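Laminin subunit ALPHA-1 (Mus musculus, PDB 2JD4) helps build basement membranes as a chain of laminin-111, its C-terminal LG4-5 domain pair probably attaching the protein to cell surfaces. Local coordinates at residues T225-T230 and C347-R352. The protein carries 4 engineered substitutions. Numbering follows the deposited sequence.
Sequences TLEFRT and CVRNLR
Thr-225, Glu-227 and Arg-229 pair with Arg-352, Arg-349 and Cys-347 through paired backbone hydrogen bonds between two antiparallel strands, their axes coming within 4.7 Å, the directions 164° apart. Between the first two pairs the register slips by one: a beta bulge, with Asn-350 as the extra residue at positive phi, its carbonyl O meeting the CA of Leu-226 in a CA-H...O contact.

At the bulge the Asn-350 side chain points toward the partner strand and lies alongside that of Glu-227. There ND2 of Asn-350 donates to OE2 of Glu-227 at 2.7 Å, the carboxylate oxygen lying close to the amide plane while the amide nitrogen comes from above the carboxylate plane. The other oxygen, OE1, reaches the edge of the Arg-349 guanidinium in a long salt bridge of 3.6 Å to NH1, the two planes 71° apart; CD of Arg-349 comes closer, 3.2 Å from that OE1. The strongest polar partner of Arg-349 is Glu-382, and its guanidinium also makes a cation-pi contact with Trp-285. Shortening Glu-227 to an alanine would take away the acceptor of the Asn-350 amide, which would probably be freer to turn, and the long bridge to Arg-349. On the same face as Glu-227, CB of Cys-347, a residue disulfide-bonded to Cys-378, rests on CG of Arg-229, whose guanidinium pairs with Asp-12.

Leu-351 and Leu-226 lie side by side, pointing the same way, CD1 of Leu-351 3.6 Å from CD2 of Leu-226, brought there with CG anti to the backbone N (chi1 180°). On the face opposite Glu-227, Val-348 sits loosely against the CB of Phe-228. Within this laminin G beta-sandwich, one short amide bond and one long bridge let the Glu-227 carboxylate tie the bulge residue to the neighbouring strand, while the leucines meet through hydrocarbon alone.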
ATOM      1  N   THR A 225       9.952   3.169  12.703  1.00 30.42           N
ATOM      2  CA  THR A 225      10.924   2.569  11.790  1.00 28.57           C
ATOM      3  C   THR A 225      10.405   2.667  10.356  1.00 28.06           C
ATOM      4  O   THR A 225       9.205   2.548  10.110  1.00 26.10           O
ATOM      5  CB  THR A 225      11.168   1.079  12.112  1.00 32.09           C
ATOM      6  OG1 THR A 225      11.665   0.948  13.451  1.00 38.20           O
ATOM      7  CG2 THR A 225      12.178   0.490  11.147  1.00 31.59           C
ATOM      8  N   LEU A 226      11.314   2.883   9.413  1.00 26.87           N
ATOM      9  CA  LEU A 226      10.933   2.992   8.015  1.00 26.58           C
ATOM     10  C   LEU A 226      12.168   2.965   7.135  1.00 26.32           C
ATOM     11  O   LEU A 226      13.288   3.085   7.623  1.00 28.55           O
ATOM     12  CB  LEU A 226      10.168   4.298   7.777  1.00 24.96           C
ATOM     13  CG  LEU A 226      10.883   5.640   8.003  1.00 26.95           C
ATOM     14  CD1 LEU A 226      11.832   5.962   6.845  1.00 26.29           C
ATOM     15  CD2 LEU A 226       9.843   6.737   8.113  1.00 22.99           C
ATOM     16  N   GLU A 227      11.949   2.795   5.836  1.00 26.69           N
ATOM     17  CA  GLU A 227      13.029   2.800   4.859  1.00 24.90           C
ATOM     18  C   GLU A 227      12.648   3.861   3.844  1.00 23.83           C
ATOM     19  O   GLU A 227      11.471   4.007   3.506  1.00 20.49           O
ATOM     20  CB  GLU A 227      13.147   1.451   4.154  1.00 28.36           C
ATOM     21  CG  GLU A 227      13.536   0.297   5.050  1.00 36.91           C
ATOM     22  CD  GLU A 227      13.579  -1.015   4.294  1.00 42.13           C
ATOM     23  OE1 GLU A 227      14.285  -1.080   3.265  1.00 46.48           O
ATOM     24  OE2 GLU A 227      12.911  -1.978   4.723  1.00 44.64           O
ATOM     25  N   PHE A 228      13.632   4.610   3.357  1.00 21.55           N
ATOM     26  CA  PHE A 228      13.343   5.648   2.382  1.00 19.76           C
ATOM     27  C   PHE A 228      14.437   5.744   1.326  1.00 20.87           C
ATOM     28  O   PHE A 228      15.574   5.349   1.563  1.00 24.59           O
ATOM     29  CB  PHE A 228      13.192   7.002   3.093  1.00 20.63           C
ATOM     30  CG  PHE A 228      14.497   7.589   3.584  1.00 24.48           C
ATOM     31  CD1 PHE A 228      15.317   8.323   2.727  1.00 22.56           C
ATOM     32  CD2 PHE A 228      14.906   7.406   4.904  1.00 25.12           C
ATOM     33  CE1 PHE A 228      16.524   8.866   3.177  1.00 23.97           C
ATOM     34  CE2 PHE A 228      16.114   7.945   5.367  1.00 25.50           C
ATOM     35  CZ  PHE A 228      16.924   8.677   4.499  1.00 22.70           C
ATOM     36  N   ARG A 229      14.076   6.271   0.161  1.00 21.68           N
ATOM     37  CA  ARG A 229      15.014   6.480  -0.934  1.00 20.99           C
ATOM     38  C   ARG A 229      14.608   7.813  -1.536  1.00 20.84           C
ATOM     39  O   ARG A 229      13.417   8.105  -1.672  1.00 21.21           O
ATOM     40  CB  ARG A 229      14.919   5.373  -1.998  1.00 24.29           C
ATOM     41  CG  ARG A 229      13.637   5.375  -2.831  1.00 26.42           C
ATOM     42  CD  ARG A 229      13.754   4.439  -4.039  1.00 30.82           C
ATOM     43  NE  ARG A 229      14.706   4.925  -5.041  1.00 29.24           N
ATOM     44  CZ  ARG A 229      14.485   5.953  -5.854  1.00 29.51           C
ATOM     45  NH1 ARG A 229      13.339   6.613  -5.793  1.00 31.45           N
ATOM     46  NH2 ARG A 229      15.411   6.326  -6.726  1.00 29.92           N
ATOM     47  N   THR A 230      15.589   8.634  -1.886  1.00 21.76           N
ATOM     48  CA  THR A 230      15.281   9.940  -2.448  1.00 20.17           C
ATOM     49  C   THR A 230      16.470  10.530  -3.191  1.00 20.18           C
ATOM     50  O   THR A 230      17.612  10.137  -2.960  1.00 20.14           O
ATOM     51  CB  THR A 230      14.861  10.929  -1.322  1.00 23.30           C
ATOM     52  OG1 THR A 230      14.535  12.207  -1.884  1.00 24.05           O
ATOM     53  CG2 THR A 230      15.986  11.092  -0.316  1.00 21.79           C
ATOM     54  N   CYS A 347      10.551   7.464  -2.384  1.00 17.36           N
ATOM     55  CA  CYS A 347       9.660   6.398  -1.916  1.00 16.88           C
ATOM     56  C   CYS A 347       9.951   6.023  -0.461  1.00 17.53           C
ATOM     57  O   CYS A 347      11.074   6.189   0.033  1.00 15.57           O
ATOM     58  CB  CYS A 347       9.777   5.137  -2.802  1.00 18.22           C
ATOM     59  SG  CYS A 347       9.410   5.373  -4.577  1.00 20.03           S
ATOM     60  N   VAL A 348       8.916   5.530   0.216  1.00 15.55           N
ATOM     61  CA  VAL A 348       9.010   5.079   1.601  1.00 17.89           C
ATOM     62  C   VAL A 348       8.405   3.669   1.663  1.00 20.01           C
ATOM     63  O   VAL A 348       7.401   3.391   1.008  1.00 19.80           O
ATOM     64  CB  VAL A 348       8.222   6.016   2.540  1.00 19.99           C
ATOM     65  CG1 VAL A 348       8.138   5.416   3.944  1.00 23.67           C
ATOM     66  CG2 VAL A 348       8.887   7.383   2.570  1.00 17.98           C
ATOM     67  N   ARG A 349       9.018   2.785   2.446  1.00 20.32           N
ATOM     68  CA  ARG A 349       8.542   1.410   2.565  1.00 23.20           C
ATOM     69  C   ARG A 349       8.678   0.930   4.010  1.00 23.97           C
ATOM     70  O   ARG A 349       9.473   1.474   4.783  1.00 27.68           O
ATOM     71  CB  ARG A 349       9.360   0.498   1.641  1.00 23.66           C
ATOM     72  CG  ARG A 349      10.422  -0.329   2.359  1.00 31.58           C
ATOM     73  CD  ARG A 349      11.692  -0.571   1.539  1.00 34.67           C
ATOM     74  NE  ARG A 349      11.448  -1.044   0.185  1.00 32.96           N
ATOM     75  CZ  ARG A 349      12.395  -1.519  -0.625  1.00 34.95           C
ATOM     76  NH1 ARG A 349      13.654  -1.598  -0.215  1.00 32.74           N
ATOM     77  NH2 ARG A 349      12.087  -1.898  -1.857  1.00 33.01           N
ATOM     78  N   ASN A 350       7.898  -0.086   4.364  1.00 21.85           N
ATOM     79  CA  ASN A 350       7.927  -0.671   5.703  1.00 23.70           C
ATOM     80  C   ASN A 350       7.814   0.335   6.844  1.00 22.18           C
ATOM     81  O   ASN A 350       8.620   0.323   7.779  1.00 24.98           O
ATOM     82  CB  ASN A 350       9.201  -1.506   5.880  1.00 25.79           C
ATOM     83  CG  ASN A 350       9.252  -2.696   4.937  1.00 30.85           C
ATOM     84  OD1 ASN A 350       8.273  -3.432   4.802  1.00 35.02           O
ATOM     85  ND2 ASN A 350      10.396  -2.897   4.286  1.00 30.00           N
ATOM     86  N   LEU A 351       6.809   1.197   6.769  1.00 22.64           N
ATOM     87  CA  LEU A 351       6.575   2.200   7.805  1.00 24.13           C
ATOM     88  C   LEU A 351       5.845   1.536   8.972  1.00 24.49           C
ATOM     89  O   LEU A 351       4.728   1.041   8.805  1.00 23.30           O
ATOM     90  CB  LEU A 351       5.715   3.334   7.251  1.00 26.77           C
ATOM     91  CG  LEU A 351       5.366   4.469   8.211  1.00 27.56           C
ATOM     92  CD1 LEU A 351       6.633   5.182   8.660  1.00 30.32           C
ATOM     93  CD2 LEU A 351       4.431   5.439   7.512  1.00 33.33           C
ATOM     94  N   ARG A 352       6.461   1.542  10.150  1.00 26.46           N
ATOM     95  CA  ARG A 352       5.850   0.904  11.313  1.00 31.72           C
ATOM     96  C   ARG A 352       6.049   1.656  12.625  1.00 30.43           C
ATOM     97  O   ARG A 352       7.037   2.358  12.813  1.00 31.20           O
ATOM     98  CB  ARG A 352       6.398  -0.516  11.455  1.00 33.44           C
ATOM     99  CG  ARG A 352       7.916  -0.551  11.604  1.00 45.96           C
ATOM    100  CD  ARG A 352       8.567  -1.738  10.886  1.00 50.79           C
ATOM    101  NE  ARG A 352       8.333  -3.020  11.546  1.00 53.24           N
ATOM    102  CZ  ARG A 352       7.206  -3.721  11.458  1.00 57.76           C
ATOM    103  NH1 ARG A 352       6.191  -3.272  10.732  1.00 55.52           N
ATOM    104  NH2 ARG A 352       7.098  -4.881  12.096  1.00 59.88           N
TER